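Putative dimetal phosphatase (Danio rerio, PDB 2NXF) probably hydrolyses ADP-ribose and CDP-alcohols such as CDP-choline at a dinuclear metal centre of the metallophosphoesterase kind. Local coordinates at residues 53-58 against 88-93; 6-11 against 297-302. All blocks are in the same frame, centred on the assembly; numbering follows the deposited sequence.

Contact 1. Residues 53-58 against 88-93; sequences QCVVQL and VDVHHV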
loop_
_atom_site.group_PDB
_atom_site.type_symbol
_atom_site.label_atom_id
_atom_site.label_comp_id
_atom_site.label_asym_id
_atom_site.label_seq_id
_atom_site.Cartn_x
_atom_site.Cartn_y
_atom_site.Cartn_z
ATOM N N GLN A 53 -14.922 -3.243 11.260
ATOM C CA GLN A 53 -15.449 -1.884 11.200
ATOM C C GLN A 53 -15.042 -1.139 9.932
ATOM O O GLN A 53 -15.671 -0.142 9.570
ATOM C CB GLN A 53 -15.063 -1.112 12.457
ATOM C CG GLN A 53 -15.847 -1.569 13.683
ATOM C CD GLN A 53 -15.148 -1.256 14.981
ATOM O OE1 GLN A 53 -14.261 -1.991 15.413
ATOM N NE2 GLN A 53 -15.562 -0.171 15.631
ATOM N N CYS A 54 -13.993 -1.631 9.270
ATOM C CA CYS A 54 -13.582 -1.154 7.940
ATOM C C CYS A 54 -12.572 -2.129 7.346
ATOM O O CYS A 54 -12.199 -3.107 7.987
ATOM C CB CYS A 54 -13.008 0.272 7.982
ATOM S SG CYS A 54 -11.345 0.430 8.679
ATOM N N VAL A 55 -12.182 -1.873 6.104
ATOM C CA VAL A 55 -11.151 -2.647 5.442
ATOM C C VAL A 55 -10.162 -1.628 4.885
ATOM O O VAL A 55 -10.572 -0.560 4.434
ATOM C CB VAL A 55 -11.739 -3.519 4.294
ATOM C CG1 VAL A 55 -10.636 -4.221 3.498
ATOM C CG2 VAL A 55 -12.770 -4.555 4.866
ATOM N N VAL A 56 -8.875 -1.946 4.940
ATOM C CA VAL A 56 -7.855 -1.177 4.217
ATOM C C VAL A 56 -7.201 -2.100 3.202
ATOM O O VAL A 56 -6.707 -3.181 3.557
ATOM C CB VAL A 56 -6.777 -0.592 5.155
ATOM C CG1 VAL A 56 -5.832 0.313 4.355
ATOM C CG2 VAL A 56 -7.410 0.199 6.314
ATOM N N GLN A 57 -7.229 -1.705 1.935
ATOM C CA GLN A 57 -6.535 -2.521 0.925
ATOM C C GLN A 57 -5.384 -1.700 0.369
ATOM O O GLN A 57 -5.540 -0.505 0.075
ATOM C CB GLN A 57 -7.469 -3.092 -0.146
ATOM C CG GLN A 57 -8.125 -2.079 -1.072
ATOM C CD GLN A 57 -7.263 -1.705 -2.291
ATOM O OE1 GLN A 57 -6.201 -2.285 -2.555
ATOM N NE2 GLN A 57 -7.751 -0.733 -3.052
ATOM N N LEU A 58 -4.240 -2.365 0.236
ATOM C CA LEU A 58 -2.951 -1.712 0.095
ATOM C C LEU A 58 -2.536 -1.420 -1.361
ATOM O O LEU A 58 -1.386 -1.028 -1.616
ATOM C CB LEU A 58 -1.876 -2.554 0.809
ATOM C CG LEU A 58 -1.690 -2.335 2.335
ATOM C CD1 LEU A 58 -1.189 -0.903 2.617
ATOM C CD2 LEU A 58 -2.958 -2.593 3.071
ATOM N N VAL A 88 -19.086 -2.319 4.781
ATOM C CA VAL A 88 -18.419 -1.306 5.609
ATOM C C VAL A 88 -17.476 -0.475 4.751
ATOM O O VAL A 88 -17.199 -0.833 3.607
ATOM C CB VAL A 88 -17.623 -1.900 6.818
ATOM C CG1 VAL A 88 -18.568 -2.493 7.876
ATOM C CG2 VAL A 88 -16.571 -2.890 6.358
ATOM N N ASP A 89 -16.985 0.623 5.313
ATOM C CA ASP A 89 -16.050 1.497 4.615
ATOM C C ASP A 89 -14.814 0.718 4.206
ATOM O O ASP A 89 -14.249 -0.018 5.020
ATOM C CB ASP A 89 -15.586 2.645 5.523
ATOM C CG ASP A 89 -16.651 3.702 5.755
ATOM O OD1 ASP A 89 -17.699 3.710 5.063
ATOM O OD2 ASP A 89 -16.429 4.545 6.659
ATOM N N VAL A 90 -14.386 0.905 2.957
ATOM C CA VAL A 90 -13.118 0.357 2.488
ATOM C C VAL A 90 -12.203 1.527 2.133
ATOM O O VAL A 90 -12.616 2.484 1.459
ATOM C CB VAL A 90 -13.305 -0.568 1.253
ATOM C CG1 VAL A 90 -11.968 -1.137 0.802
ATOM C CG2 VAL A 90 -14.287 -1.712 1.596
ATOM N N HIS A 91 -10.971 1.457 2.615
ATOM C CA HIS A 91 -9.984 2.507 2.349
ATOM C C HIS A 91 -9.000 1.970 1.329
ATOM O O HIS A 91 -8.466 0.865 1.488
ATOM C CB HIS A 91 -9.296 2.930 3.640
ATOM C CG HIS A 91 -10.235 3.584 4.596
ATOM N ND1 HIS A 91 -10.555 4.925 4.517
ATOM C CD2 HIS A 91 -11.010 3.065 5.579
ATOM C CE1 HIS A 91 -11.454 5.211 5.442
ATOM N NE2 HIS A 91 -11.741 4.103 6.103
ATOM N N HIS A 92 -8.811 2.742 0.263
ATOM C CA HIS A 92 -8.044 2.294 -0.892
ATOM C C HIS A 92 -6.741 3.073 -0.986
ATOM O O HIS A 92 -6.761 4.307 -1.091
ATOM C CB HIS A 92 -8.836 2.530 -2.187
ATOM C CG HIS A 92 -10.182 1.876 -2.194
ATOM N ND1 HIS A 92 -10.355 0.521 -2.362
ATOM C CD2 HIS A 92 -11.420 2.403 -2.055
ATOM C CE1 HIS A 92 -11.649 0.240 -2.319
ATOM N NE2 HIS A 92 -12.316 1.362 -2.123
ATOM N N VAL A 93 -5.633 2.336 -0.956
ATOM C CA VAL A 93 -4.301 2.874 -1.209
ATOM C C VAL A 93 -4.035 2.747 -2.705
ATOM O O VAL A 93 -4.359 1.718 -3.293
ATOM C CB VAL A 93 -3.254 2.067 -0.372
ATOM C CG1 VAL A 93 -1.826 2.497 -0.717
ATOM C CG2 VAL A 93 -3.512 2.246 1.104
HETATM O O HOH W 1 -17.749 1.393 7.934
HETATM O O HOH W 2 -6.490 0.926 -4.904
#
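Val55 and Val90 sit side by side on two neighbouring parallel strands, 54-57 and 89-92, of the calcineurin-like phosphoesterase fold. Strand 89-92 is an edge strand of its sheet. Two helices, 65-68 and 72-84, lie in the connection, so the pair belongs to a beta-alpha-beta crossover. Four backbone bonds join the two segments, the last from Val93 N, just past the strand. The shortest is His91 N to Val55 O, at 2.7 Å.

The side chains alternate between the two faces. On the face of Val55, Val90 and Gln57, Val90 CG2 rests against Val55 CB at 4.1 Å. At the N-terminal end Val88 CG2 rests against Cys54 CA at 3.8 Å. The opposite face carries Cys54, Val56 and His91. There Cys54 SG lies at the edge of the His91 ring, 4.1 Å from His91 CD2. Phe136 stacks on that ring, and Tyr134 holds its ND1. Val93 presses its branched side chain against the backbone at the Gln57-Leu58 junction, with Val93 CB 3.5 Å from Gln57 O. Its CG2 also meets Leu58 CD1. Phe226 packs on both residues, and Val93 touches the zinc ligand His228.

The Gln57 chain bends at chi2 (86°), which brings its amide back toward the neighbouring strand. Gly59 N binds Gln57 OE1. Gln57 NE2 gives one bond to a water that in turn donates to Val93 O. Amide and imidazole planes are 61° apart, and Gln57 NE2 meets His92 ND1 at the ring edge, at 3.0 Å and almost straight (177°).

Contact 2. Residues 6-11 against 297-302; sequences FTFGLI and ATAYLY
The Phe8 ring lies across Ala299, its antiparallel partner, and the methyl CB of Ala299 sits over one face. This is a CH-pi contact, with Ala299 CB 3.8 Å from the Phe8 ring centroid and 24° off the ring normal. Phe8 CG stands between the backbone N and the carbonyl carbon (chi1 62°), which turns the ring toward strand 297-301. Ala299 CB is offset toward the rim and comes closest to Phe8 CZ, at 3.5 Å. Leu301 crosses the Phe8 side chain at a slant and brings Leu301 CD1 to 4.0 Å from Phe8 CE2. Leu10 CD1 also reaches Ala299 CB, at 4.1 Å. Phe144 meets the Phe8 ring edge-to-face, and Leu224 and Phe226 pack on it from the second sheet. With an alanine here the ring is gone, and the Ala299 methyl and Leu301 CD1 would probably face a gap between the two sheets.

The other face of the pair carries Thr7, Thr298 and Tyr300. Thr7 and Tyr300 run alongside each other, with Thr7 CG2 3.6 Å from Tyr300 CE1. The same Thr7 methyl meets Thr298 CG2 at 3.7 Å. Thr298 OG1 is held by Glu50 and Arg311.

Phe8 and Ala299 exchange two backbone bonds; Ala299 N to Phe8 O is 2.8 Å and nearly straight. The Phe6 N to Leu301 O bond at the end is weak. In this buried join of central strands, backbone bonds satisfy the main-chain polar groups of Phe8 and Ala299, while their side chains meet through apolar contact.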
loop_
_atom_site.group_PDB
_atom_site.type_symbol
_atom_site.label_atom_id
_atom_site.label_comp_id
_atom_site.label_asym_id
_atom_site.label_seq_id
_atom_site.Cartn_x
_atom_site.Cartn_y
_atom_site.Cartn_z
ATOM N N PHE A 6 -11.017 -1.448 18.137
ATOM C CA PHE A 6 -11.307 -1.320 16.719
ATOM C C PHE A 6 -10.798 -2.554 15.990
ATOM O O PHE A 6 -9.783 -3.126 16.379
ATOM C CB PHE A 6 -10.615 -0.063 16.162
ATOM C CG PHE A 6 -11.098 0.359 14.792
ATOM C CD1 PHE A 6 -12.365 0.936 14.625
ATOM C CD2 PHE A 6 -10.275 0.219 13.677
ATOM C CE1 PHE A 6 -12.789 1.343 13.334
ATOM C CE2 PHE A 6 -10.697 0.617 12.398
ATOM C CZ PHE A 6 -11.961 1.177 12.237
ATOM N N THR A 7 -11.498 -2.942 14.928
ATOM C CA THR A 7 -11.195 -4.181 14.196
ATOM C C THR A 7 -11.300 -3.875 12.708
ATOM O O THR A 7 -12.293 -3.305 12.263
ATOM C CB THR A 7 -12.227 -5.294 14.551
ATOM O OG1 THR A 7 -12.189 -5.595 15.960
ATOM C CG2 THR A 7 -11.944 -6.558 13.756
ATOM N N PHE A 8 -10.271 -4.222 11.927
ATOM C CA PHE A 8 -10.311 -3.892 10.491
ATOM C C PHE A 8 -9.661 -4.976 9.646
ATOM O O PHE A 8 -8.735 -5.630 10.103
ATOM C CB PHE A 8 -9.712 -2.518 10.193
ATOM C CG PHE A 8 -8.246 -2.374 10.548
ATOM C CD1 PHE A 8 -7.262 -2.404 9.560
ATOM C CD2 PHE A 8 -7.865 -2.166 11.880
ATOM C CE1 PHE A 8 -5.916 -2.238 9.892
ATOM C CE2 PHE A 8 -6.526 -2.018 12.230
ATOM C CZ PHE A 8 -5.556 -2.055 11.242
ATOM N N GLY A 9 -10.170 -5.167 8.433
ATOM C CA GLY A 9 -9.539 -6.109 7.486
ATOM C C GLY A 9 -8.351 -5.490 6.756
ATOM O O GLY A 9 -8.297 -4.281 6.575
ATOM N N LEU A 10 -7.402 -6.327 6.323
ATOM C CA LEU A 10 -6.226 -5.892 5.542
ATOM C C LEU A 10 -5.978 -6.852 4.394
ATOM O O LEU A 10 -6.028 -8.065 4.588
ATOM C CB LEU A 10 -4.965 -5.942 6.416
ATOM C CG LEU A 10 -4.854 -4.895 7.498
ATOM C CD1 LEU A 10 -3.803 -5.317 8.531
ATOM C CD2 LEU A 10 -4.499 -3.551 6.851
ATOM N N ILE A 11 -5.655 -6.307 3.218
ATOM C CA ILE A 11 -5.354 -7.171 2.065
ATOM C C ILE A 11 -4.482 -6.355 1.106
ATOM O O ILE A 11 -4.563 -5.126 1.098
ATOM C CB ILE A 11 -6.648 -7.682 1.384
ATOM C CG1 ILE A 11 -6.380 -8.939 0.530
ATOM C CG2 ILE A 11 -7.365 -6.547 0.618
ATOM C CD1 ILE A 11 -7.678 -9.719 0.151
ATOM N N ALA A 297 -5.560 -10.522 6.159
ATOM C CA ALA A 297 -5.543 -10.519 7.614
ATOM C C ALA A 297 -6.717 -9.728 8.183
ATOM O O ALA A 297 -7.406 -8.984 7.452
ATOM C CB ALA A 297 -4.217 -9.928 8.103
ATOM N N THR A 298 -6.885 -9.848 9.488
ATOM C CA THR A 298 -7.752 -8.970 10.259
ATOM C C THR A 298 -6.924 -8.462 11.429
ATOM O O THR A 298 -6.251 -9.249 12.101
ATOM C CB THR A 298 -8.988 -9.713 10.784
ATOM O OG1 THR A 298 -9.658 -10.337 9.677
ATOM C CG2 THR A 298 -9.944 -8.738 11.482
ATOM N N ALA A 299 -6.988 -7.159 11.672
ATOM C CA ALA A 299 -6.234 -6.566 12.760
ATOM C C ALA A 299 -7.176 -6.118 13.855
ATOM O O ALA A 299 -8.257 -5.576 13.586
ATOM C CB ALA A 299 -5.392 -5.393 12.262
ATOM N N TYR A 300 -6.744 -6.360 15.086
ATOM C CA TYR A 300 -7.494 -6.008 16.275
ATOM C C TYR A 300 -6.652 -5.042 17.110
ATOM O O TYR A 300 -5.564 -5.394 17.550
ATOM C CB TYR A 300 -7.802 -7.277 17.084
ATOM C CG TYR A 300 -8.681 -8.271 16.352
ATOM C CD1 TYR A 300 -10.052 -8.303 16.592
ATOM C CD2 TYR A 300 -8.146 -9.169 15.428
ATOM C CE1 TYR A 300 -10.880 -9.199 15.932
ATOM C CE2 TYR A 300 -8.972 -10.087 14.756
ATOM C CZ TYR A 300 -10.345 -10.076 15.020
ATOM O OH TYR A 300 -11.190 -10.961 14.384
ATOM N N LEU A 301 -7.171 -3.832 17.323
ATOM C CA LEU A 301 -6.522 -2.837 18.156
ATOM C C LEU A 301 -7.142 -2.897 19.543
ATOM O O LEU A 301 -8.332 -2.630 19.712
ATOM C CB LEU A 301 -6.686 -1.433 17.556
ATOM C CG LEU A 301 -6.003 -1.213 16.203
ATOM C CD1 LEU A 301 -6.468 0.116 15.595
ATOM C CD2 LEU A 301 -4.473 -1.250 16.346
ATOM N N TYR A 302 -6.331 -3.289 20.524
ATOM C CA TYR A 302 -6.736 -3.264 21.920
ATOM C C TYR A 302 -6.107 -2.056 22.604
ATOM O O TYR A 302 -5.340 -1.306 21.984
ATOM C CB TYR A 302 -6.307 -4.549 22.635
ATOM C CG TYR A 302 -6.918 -5.803 22.069
ATOM C CD1 TYR A 302 -8.113 -6.311 22.592
ATOM C CD2 TYR A 302 -6.294 -6.492 21.026
ATOM C CE1 TYR A 302 -8.677 -7.470 22.079
ATOM C CE2 TYR A 302 -6.848 -7.648 20.511
ATOM C CZ TYR A 302 -8.034 -8.127 21.043
ATOM O OH TYR A 302 -8.583 -9.276 20.527
#

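Overall arrangement
Both contacts lie in one mixed six-stranded sheet, with centres about 10 Å apart. Strand 54-57 of contact 1 neighbours strand 6-11 of contact 2, so the order runs 89-92, 54-57, 6-11, 295-301. Probable backbone bonds such as Val56 N to Gly9 O join them directly. Along the chain contact 1 is nested inside the loop closed by contact 2. The N-terminal strand thus pairs with a strand from near the C-terminus. Strands 142-146 and 222-227 of the second sheet pack against this one, as in the two-sheet metallophosphoesterase core. Metal ligands Asp13, Asp60 and Asn96 follow shortly after strands 6-11, 54-57 and 89-92, so this sheet probably helps to place the dinuclear centre.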